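Local structure of hypothetical membrane spanning protein (Vibrio fischeri, 4RCK) at residues L129-A137 against T179-T187; A154-G164 against I191-A202. The protein is of unknown function but carries a magnesium-binding von Willebrand factor type A domain of the BatA type, part of a larger membrane-spanning protein. One frame throughout, in Å; residues are numbered along the deposited sequence.

Interaction 1: L129-A137 against T179-T187; sequences LLSDGANTA and TARDLDEDT
Leu183 lays its CB and CD1 against the carbonyl oxygens of Ser131 and Asp132, where strand 124-131 gives way to the loop after it. Its CB starts off away from that loop, but CG lies anti to the backbone N (chi1 -173°) and brings CD1 back to 3.3 Å from Ser131 O. Leu183 CB is 3.4 Å from Asp132 O, so the leucine spans two successive carbonyl oxygens. One step past the Gly133-Leu183 pair, the CB atoms of Ala134 and Asp184 meet at 3.6 Å. Asp184 uses its carboxylate elsewhere: as N-cap of helix 185-195 it accepts from Thr187 N through OD1 (3.2 Å) and from Thr187 OG1 through OD2 (2.9 Å), both donors standing above the carboxylate plane. With its acid group tied to the first helical turn, Asp184 offers the alanine its methylene. Asp182 lies across the loop, its OD2 3.8 Å from Gly133 CA, and crosses the side chain of Thr136 at about a right angle. Asp132 sends its CB the other way, and its OD2 pairs with Ser30 and Arg46 of the second subunit. As in the metal-ion-dependent adhesion sites of von Willebrand A domains, this aspartate sits just past the end of a strand. Strand 124-131 runs between strand 154-161 and a parallel strand of the second subunit. Leu183 also packs on Tyr199 and Arg201 of strand 199-202, and Asn135 and Thr187 both touch Pro142 at the start of helix 142-151.

Interaction 2: A154-G164 against I191-A202; sequences AKIYTVGIGAG and IATMTGGQYFRA
A beta-alpha-beta unit of the von Willebrand A fold is closed here: strand 154-161 pairs in parallel with strand 199-202, and the end of the connecting helix, 191-195, packs over strand 154-161. The axes of strand segments 154-161 and 199-202 approach to 4.5 Å at 21°, while helix and strand run nearly antiparallel. The ladder starts with Thr158 N bonded to Gln198 O, passes through Phe200 N to Thr158 O (2.8 Å) and Gly160 N to Phe200 O, and ends with Ala202 N to Gly160 O and Gly162 N to Ala202 O. Arg201, bent at chi2 (73°), reaches forward along the strand direction to Gly162 O and grips it side-on: NH1 (3.0 Å) and NE (3.2 Å) both donate to this one atom, which lies in the guanidinium plane, while the nitrogens come from one face of the carbonyl. Tyr199 turns a ring edge to Thr158 OG1, crossing that side chain at about a right angle; the threonine hydroxyl bonds Leu188 O. Toward the helix, Ile156 CG1 meets Ile191 CG2 at 3.8 Å. Thr195 OG1 takes a weak bond from Ile156 N (3.4 Å), next to the Schellman motif at Gly196 that ends the helix. On the other face of the sheet, Tyr157 CD1 meets an edge of the Phe200 ring at CE2 (4.2 Å). Helix 205-218 covers that face through Ile211, Ile215 and Leu218. Ile191 and selenomethionine Met194 lie against helix 142-151, and strand 124-131 flanks strand 154-161 on the side away from 199-202.

In the fold
The two contacts, their centres about 11 Å apart, share helix 185-195: interaction 1 caps its start and interaction 2 packs its end. They join through the sheet, where Leu129 O lies 2.7 Å from Val159 N, and through Glu185 OE1, 2.6 Å from Tyr199 OH, both probable hydrogen bonds. The metal lies on the side of interaction 1: the side chain of Asp132 is about 3 Å from a magnesium ion, that of Ile161 about 9 Å. Ser28 and Ser30 also bind magnesium; with Asp132 meeting the second subunit there, this is consistent with a metal site assembled from two chains by a domain swap.

Interaction 1: L129-A137 against T179-T187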
loop_
_atom_site.group_PDB
_atom_site.type_symbol
_atom_site.label_atom_id
_atom_site.label_comp_id
_atom_site.label_asym_id
_atom_site.label_seq_id
_atom_site.Cartn_x
_atom_site.Cartn_y
_atom_site.Cartn_z
ATOM N N LEU A 129 -5.655 -1.032 20.352
ATOM C CA LEU A 129 -5.003 -0.803 21.633
ATOM C C LEU A 129 -5.282 -1.938 22.604
ATOM O O LEU A 129 -6.427 -2.364 22.757
ATOM C CB LEU A 129 -5.467 0.524 22.240
ATOM C CG LEU A 129 -5.390 0.690 23.761
ATOM C CD1 LEU A 129 -4.004 1.141 24.191
ATOM C CD2 LEU A 129 -6.458 1.661 24.250
ATOM N N LEU A 130 -4.231 -2.432 23.249
ATOM C CA LEU A 130 -4.399 -3.384 24.340
ATOM C C LEU A 130 -3.638 -2.901 25.573
ATOM O O LEU A 130 -2.591 -2.262 25.456
ATOM C CB LEU A 130 -3.940 -4.787 23.935
ATOM C CG LEU A 130 -2.464 -5.134 24.108
ATOM C CD1 LEU A 130 -2.343 -6.571 24.553
ATOM C CD2 LEU A 130 -1.708 -4.910 22.814
ATOM N N SER A 131 -4.185 -3.200 26.748
ATOM C CA SER A 131 -3.627 -2.733 28.012
ATOM C C SER A 131 -4.047 -3.658 29.149
ATOM O O SER A 131 -5.096 -4.291 29.087
ATOM C CB SER A 131 -4.071 -1.295 28.303
ATOM O OG SER A 131 -3.542 -0.829 29.534
ATOM N N ASP A 132 -3.209 -3.748 30.176
ATOM C CA ASP A 132 -3.526 -4.545 31.355
ATOM C C ASP A 132 -4.049 -3.615 32.432
ATOM O O ASP A 132 -4.611 -4.051 33.443
ATOM C CB ASP A 132 -2.293 -5.327 31.844
ATOM C CG ASP A 132 -1.074 -4.431 32.100
ATOM O OD1 ASP A 132 -1.252 -3.196 32.183
ATOM O OD2 ASP A 132 0.053 -4.970 32.236
ATOM N N GLY A 133 -3.872 -2.323 32.184
ATOM C CA GLY A 133 -4.010 -1.348 33.237
ATOM C C GLY A 133 -4.910 -0.181 32.925
ATOM O O GLY A 133 -5.260 0.085 31.772
ATOM N N ALA A 134 -5.303 0.510 33.986
ATOM C CA ALA A 134 -6.006 1.765 33.847
ATOM C C ALA A 134 -5.009 2.812 33.394
ATOM O O ALA A 134 -3.796 2.622 33.514
ATOM C CB ALA A 134 -6.660 2.170 35.157
ATOM N N ASN A 135 -5.524 3.911 32.863
ATOM C CA ASN A 135 -4.681 5.027 32.476
ATOM C C ASN A 135 -4.241 5.801 33.717
ATOM O O ASN A 135 -4.821 6.835 34.053
ATOM C CB ASN A 135 -5.428 5.925 31.488
ATOM C CG ASN A 135 -4.675 7.195 31.164
ATOM O OD1 ASN A 135 -3.659 7.169 30.472
ATOM N ND2 ASN A 135 -5.170 8.320 31.666
ATOM N N THR A 136 -3.223 5.283 34.401
ATOM C CA THR A 136 -2.785 5.840 35.680
ATOM C C THR A 136 -2.124 7.210 35.519
ATOM O O THR A 136 -2.433 8.143 36.258
ATOM C CB THR A 136 -1.797 4.891 36.407
ATOM O OG1 THR A 136 -0.495 5.009 35.827
ATOM C CG2 THR A 136 -2.261 3.441 36.312
ATOM N N ALA A 137 -1.227 7.330 34.545
ATOM C CA ALA A 137 -0.460 8.558 34.351
ATOM C C ALA A 137 -0.403 8.990 32.894
ATOM O O ALA A 137 -0.159 8.184 32.019
ATOM C CB ALA A 137 0.941 8.380 34.882
ATOM N N THR A 179 -5.478 -11.323 39.028
ATOM C CA THR A 179 -4.298 -10.780 38.365
ATOM C C THR A 179 -4.525 -9.482 37.593
ATOM O O THR A 179 -3.564 -8.820 37.194
ATOM C CB THR A 179 -3.710 -11.808 37.399
ATOM O OG1 THR A 179 -4.687 -12.141 36.407
ATOM C CG2 THR A 179 -3.312 -13.071 38.145
ATOM N N ALA A 180 -5.785 -9.117 37.387
ATOM C CA ALA A 180 -6.103 -7.881 36.685
ATOM C C ALA A 180 -7.057 -7.015 37.492
ATOM O O ALA A 180 -8.172 -6.733 37.057
ATOM C CB ALA A 180 -6.693 -8.183 35.314
ATOM N N ARG A 181 -6.611 -6.594 38.669
ATOM C CA ARG A 181 -7.380 -5.674 39.492
ATOM C C ARG A 181 -7.377 -4.301 38.843
ATOM O O ARG A 181 -8.384 -3.590 38.845
ATOM C CB ARG A 181 -6.796 -5.593 40.901
ATOM C CG ARG A 181 -5.769 -6.670 41.188
ATOM C CD ARG A 181 -4.457 -6.093 41.695
ATOM N NE ARG A 181 -3.321 -6.922 41.299
ATOM C CZ ARG A 181 -3.000 -8.076 41.874
ATOM N NH1 ARG A 181 -3.730 -8.547 42.871
ATOM N NH2 ARG A 181 -1.948 -8.764 41.448
ATOM N N ASP A 182 -6.229 -3.951 38.275
ATOM C CA ASP A 182 -5.995 -2.621 37.738
ATOM C C ASP A 182 -6.810 -2.350 36.478
ATOM O O ASP A 182 -7.279 -1.226 36.277
ATOM C CB ASP A 182 -4.505 -2.437 37.446
ATOM C CG ASP A 182 -4.040 -1.015 37.663
ATOM O OD1 ASP A 182 -4.542 -0.367 38.604
ATOM O OD2 ASP A 182 -3.173 -0.548 36.895
ATOM N N LEU A 183 -6.971 -3.382 35.649
ATOM C CA LEU A 183 -7.636 -3.276 34.349
ATOM C C LEU A 183 -8.918 -2.443 34.362
ATOM O O LEU A 183 -9.922 -2.835 34.949
ATOM C CB LEU A 183 -7.950 -4.675 33.804
ATOM C CG LEU A 183 -8.498 -4.731 32.376
ATOM C CD1 LEU A 183 -7.403 -4.370 31.382
ATOM C CD2 LEU A 183 -9.098 -6.091 32.059
ATOM N N ASP A 184 -8.861 -1.285 33.708
ATOM C CA ASP A 184 -10.026 -0.424 33.543
ATOM C C ASP A 184 -10.794 -0.831 32.297
ATOM O O ASP A 184 -10.390 -0.512 31.177
ATOM C CB ASP A 184 -9.604 1.044 33.453
ATOM C CG ASP A 184 -10.755 2.000 33.685
ATOM O OD1 ASP A 184 -11.922 1.560 33.640
ATOM O OD2 ASP A 184 -10.490 3.200 33.904
ATOM N N GLU A 185 -11.905 -1.534 32.496
ATOM C CA GLU A 185 -12.665 -2.065 31.375
ATOM C C GLU A 185 -13.678 -1.063 30.827
ATOM O O GLU A 185 -13.852 -0.954 29.613
ATOM C CB GLU A 185 -13.373 -3.361 31.776
ATOM C CG GLU A 185 -12.427 -4.530 32.019
ATOM C CD GLU A 185 -13.139 -5.867 32.061
ATOM O OE1 GLU A 185 -13.344 -6.468 30.986
ATOM O OE2 GLU A 185 -13.497 -6.314 33.170
ATOM N N ASP A 186 -14.335 -0.318 31.710
ATOM C CA ASP A 186 -15.373 0.603 31.256
ATOM C C ASP A 186 -14.795 1.886 30.656
ATOM O O ASP A 186 -15.500 2.609 29.959
ATOM C CB ASP A 186 -16.345 0.940 32.391
ATOM C CG ASP A 186 -15.651 1.513 33.606
ATOM O OD1 ASP A 186 -14.614 0.952 34.018
ATOM O OD2 ASP A 186 -16.143 2.522 34.153
ATOM N N THR A 187 -13.520 2.171 30.912
ATOM C CA THR A 187 -12.842 3.233 30.173
ATOM C C THR A 187 -12.512 2.701 28.785
ATOM O O THR A 187 -12.792 3.348 27.774
ATOM C CB THR A 187 -11.553 3.723 30.873
ATOM O OG1 THR A 187 -11.881 4.741 31.825
ATOM C CG2 THR A 187 -10.570 4.301 29.859
#

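Interaction 2: A154-G164 against I191-A202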
loop_
_atom_site.group_PDB
_atom_site.type_symbol
_atom_site.label_atom_id
_atom_site.label_comp_id
_atom_site.label_asym_id
_atom_site.label_seq_id
_atom_site.Cartn_x
_atom_site.Cartn_y
_atom_site.Cartn_z
ATOM N N ALA A 154 -10.884 7.585 12.909
ATOM C CA ALA A 154 -10.218 6.352 13.305
ATOM C C ALA A 154 -11.118 5.493 14.185
ATOM O O ALA A 154 -11.638 5.954 15.202
ATOM C CB ALA A 154 -8.912 6.657 14.021
ATOM N N LYS A 155 -11.304 4.242 13.779
ATOM C CA LYS A 155 -12.037 3.274 14.583
ATOM C C LYS A 155 -11.046 2.515 15.457
ATOM O O LYS A 155 -10.214 1.764 14.946
ATOM C CB LYS A 155 -12.824 2.313 13.685
ATOM C CG LYS A 155 -13.736 1.348 14.428
ATOM C CD LYS A 155 -14.374 0.330 13.485
ATOM C CE LYS A 155 -15.450 0.956 12.607
ATOM N NZ LYS A 155 -16.040 -0.039 11.664
ATOM N N ILE A 156 -11.114 2.720 16.769
ATOM C CA ILE A 156 -10.165 2.066 17.667
ATOM C C ILE A 156 -10.801 0.907 18.443
ATOM O O ILE A 156 -11.802 1.066 19.147
ATOM C CB ILE A 156 -9.515 3.086 18.657
ATOM C CG1 ILE A 156 -9.297 2.478 20.045
ATOM C CG2 ILE A 156 -10.322 4.352 18.758
ATOM C CD1 ILE A 156 -7.992 1.762 20.189
ATOM N N TYR A 157 -10.210 -0.272 18.265
ATOM C CA TYR A 157 -10.583 -1.466 19.008
ATOM C C TYR A 157 -9.727 -1.579 20.262
ATOM O O TYR A 157 -8.512 -1.387 20.210
ATOM C CB TYR A 157 -10.413 -2.722 18.148
ATOM C CG TYR A 157 -11.319 -2.789 16.939
ATOM C CD1 TYR A 157 -12.632 -3.218 17.058
ATOM C CD2 TYR A 157 -10.855 -2.443 15.677
ATOM C CE1 TYR A 157 -13.465 -3.288 15.958
ATOM C CE2 TYR A 157 -11.680 -2.512 14.569
ATOM C CZ TYR A 157 -12.984 -2.935 14.715
ATOM O OH TYR A 157 -13.812 -3.007 13.617
ATOM N N THR A 158 -10.357 -1.897 21.387
ATOM C CA THR A 158 -9.639 -2.000 22.651
ATOM C C THR A 158 -9.623 -3.440 23.161
ATOM O O THR A 158 -10.616 -4.157 23.056
ATOM C CB THR A 158 -10.258 -1.079 23.716
ATOM O OG1 THR A 158 -11.584 -1.524 24.023
ATOM C CG2 THR A 158 -10.321 0.353 23.206
ATOM N N VAL A 159 -8.484 -3.861 23.704
ATOM C CA VAL A 159 -8.331 -5.225 24.202
ATOM C C VAL A 159 -7.825 -5.253 25.641
ATOM O O VAL A 159 -6.675 -4.908 25.909
ATOM C CB VAL A 159 -7.359 -6.044 23.324
ATOM C CG1 VAL A 159 -7.292 -7.485 23.805
ATOM C CG2 VAL A 159 -7.778 -5.987 21.863
ATOM N N GLY A 160 -8.687 -5.659 26.567
ATOM C CA GLY A 160 -8.278 -5.839 27.948
ATOM C C GLY A 160 -7.596 -7.182 28.101
ATOM O O GLY A 160 -8.067 -8.182 27.557
ATOM N N ILE A 161 -6.488 -7.217 28.835
ATOM C CA ILE A 161 -5.705 -8.442 28.944
ATOM C C ILE A 161 -5.323 -8.763 30.393
ATOM O O ILE A 161 -4.745 -7.939 31.107
ATOM C CB ILE A 161 -4.438 -8.364 28.056
ATOM C CG1 ILE A 161 -3.651 -9.674 28.123
ATOM C CG2 ILE A 161 -3.571 -7.163 28.420
ATOM C CD1 ILE A 161 -2.524 -9.755 27.121
ATOM N N GLY A 162 -5.667 -9.975 30.820
ATOM C CA GLY A 162 -5.494 -10.386 32.201
ATOM C C GLY A 162 -6.391 -11.569 32.513
ATOM O O GLY A 162 -7.486 -11.689 31.962
ATOM N N ALA A 163 -5.934 -12.442 33.402
ATOM C CA ALA A 163 -6.671 -13.658 33.727
ATOM C C ALA A 163 -7.864 -13.384 34.636
ATOM O O ALA A 163 -8.926 -13.986 34.478
ATOM C CB ALA A 163 -5.745 -14.677 34.375
ATOM N N GLY A 164 -7.686 -12.472 35.586
ATOM C CA GLY A 164 -8.687 -12.239 36.608
ATOM C C GLY A 164 -8.443 -13.170 37.779
ATOM O O GLY A 164 -7.295 -13.504 38.075
ATOM N N ILE A 191 -13.964 4.004 25.111
ATOM C CA ILE A 191 -13.086 4.367 24.004
ATOM C C ILE A 191 -13.524 3.706 22.701
ATOM O O ILE A 191 -13.732 4.381 21.692
ATOM C CB ILE A 191 -11.623 3.977 24.293
ATOM C CG1 ILE A 191 -11.084 4.772 25.484
ATOM C CG2 ILE A 191 -10.758 4.210 23.067
ATOM C CD1 ILE A 191 -9.654 4.433 25.847
ATOM N N ALA A 192 -13.665 2.386 22.736
ATOM C CA ALA A 192 -14.078 1.624 21.565
ATOM C C ALA A 192 -15.462 2.050 21.084
ATOM O O ALA A 192 -15.672 2.280 19.894
ATOM C CB ALA A 192 -14.060 0.137 21.871
ATOM N N THR A 193 -16.398 2.158 22.023
ATOM C CA THR A 193 -17.769 2.550 21.713
ATOM C C THR A 193 -17.840 3.952 21.115
ATOM O O THR A 193 -18.515 4.171 20.106
ATOM C CB THR A 193 -18.662 2.489 22.971
ATOM O OG1 THR A 193 -19.010 1.126 23.242
ATOM C CG2 THR A 193 -19.937 3.298 22.772
HETATM N N MSE A 194 -17.134 4.892 21.737
HETATM C CA MSE A 194 -17.113 6.282 21.287
HETATM C C MSE A 194 -16.680 6.406 19.829
HETATM O O MSE A 194 -17.157 7.276 19.100
HETATM C CB MSE A 194 -16.181 7.106 22.178
HETATM C CG MSE A 194 -16.061 8.567 21.793
HETATM SE SE MSE A 194 -14.944 9.552 23.048
HETATM C CE MSE A 194 -16.027 9.329 24.654
ATOM N N THR A 195 -15.786 5.519 19.409
ATOM C CA THR A 195 -15.187 5.599 18.081
ATOM C C THR A 195 -15.739 4.555 17.118
ATOM O O THR A 195 -15.379 4.537 15.942
ATOM C CB THR A 195 -13.675 5.433 18.165
ATOM O OG1 THR A 195 -13.378 4.203 18.835
ATOM C CG2 THR A 195 -13.071 6.589 18.948
ATOM N N GLY A 196 -16.600 3.679 17.622
ATOM C CA GLY A 196 -17.275 2.712 16.777
ATOM C C GLY A 196 -16.635 1.338 16.751
ATOM O O GLY A 196 -17.139 0.426 16.097
ATOM N N GLY A 197 -15.523 1.184 17.461
ATOM C CA GLY A 197 -14.862 -0.104 17.549
ATOM C C GLY A 197 -15.540 -1.010 18.557
ATOM O O GLY A 197 -16.666 -0.751 18.982
ATOM N N GLN A 198 -14.851 -2.078 18.940
ATOM C CA GLN A 198 -15.353 -3.002 19.949
ATOM C C GLN A 198 -14.319 -3.199 21.048
ATOM O O GLN A 198 -13.130 -2.957 20.840
ATOM C CB GLN A 198 -15.710 -4.351 19.319
ATOM C CG GLN A 198 -16.860 -4.291 18.330
ATOM C CD GLN A 198 -18.183 -3.973 18.995
ATOM O OE1 GLN A 198 -18.931 -3.111 18.535
ATOM N NE2 GLN A 198 -18.482 -4.673 20.084
ATOM N N TYR A 199 -14.775 -3.626 22.219
ATOM C CA TYR A 199 -13.860 -3.972 23.298
ATOM C C TYR A 199 -13.824 -5.478 23.520
ATOM O O TYR A 199 -14.862 -6.139 23.534
ATOM C CB TYR A 199 -14.244 -3.272 24.601
ATOM C CG TYR A 199 -13.579 -3.902 25.802
ATOM C CD1 TYR A 199 -12.220 -3.730 26.035
ATOM C CD2 TYR A 199 -14.300 -4.690 26.689
ATOM C CE1 TYR A 199 -11.603 -4.313 27.121
ATOM C CE2 TYR A 199 -13.690 -5.277 27.780
ATOM C CZ TYR A 199 -12.341 -5.086 27.991
ATOM O OH TYR A 199 -11.726 -5.667 29.075
ATOM N N PHE A 200 -12.622 -6.012 23.705
ATOM C CA PHE A 200 -12.450 -7.436 23.949
ATOM C C PHE A 200 -11.639 -7.683 25.216
ATOM O O PHE A 200 -10.698 -6.950 25.513
ATOM C CB PHE A 200 -11.770 -8.101 22.753
ATOM C CG PHE A 200 -12.485 -7.892 21.451
ATOM C CD1 PHE A 200 -13.454 -8.785 21.028
ATOM C CD2 PHE A 200 -12.178 -6.810 20.644
ATOM C CE1 PHE A 200 -14.110 -8.598 19.827
ATOM C CE2 PHE A 200 -12.831 -6.617 19.443
ATOM C CZ PHE A 200 -13.797 -7.512 19.033
ATOM N N ARG A 201 -12.006 -8.721 25.960
ATOM C CA ARG A 201 -11.267 -9.109 27.156
ATOM C C ARG A 201 -10.622 -10.478 26.964
ATOM O O ARG A 201 -11.314 -11.474 26.750
ATOM C CB ARG A 201 -12.187 -9.121 28.381
ATOM C CG ARG A 201 -11.596 -9.808 29.606
ATOM C CD ARG A 201 -10.512 -8.971 30.269
ATOM N NE ARG A 201 -9.863 -9.694 31.361
ATOM C CZ ARG A 201 -10.355 -9.788 32.593
ATOM N NH1 ARG A 201 -9.695 -10.468 33.520
ATOM N NH2 ARG A 201 -11.507 -9.207 32.898
ATOM N N ALA A 202 -9.295 -10.520 27.033
ATOM C CA ALA A 202 -8.555 -11.768 26.865
ATOM C C ALA A 202 -8.095 -12.310 28.210
ATOM O O ALA A 202 -7.246 -11.709 28.870
ATOM C CB ALA A 202 -7.362 -11.561 25.946
#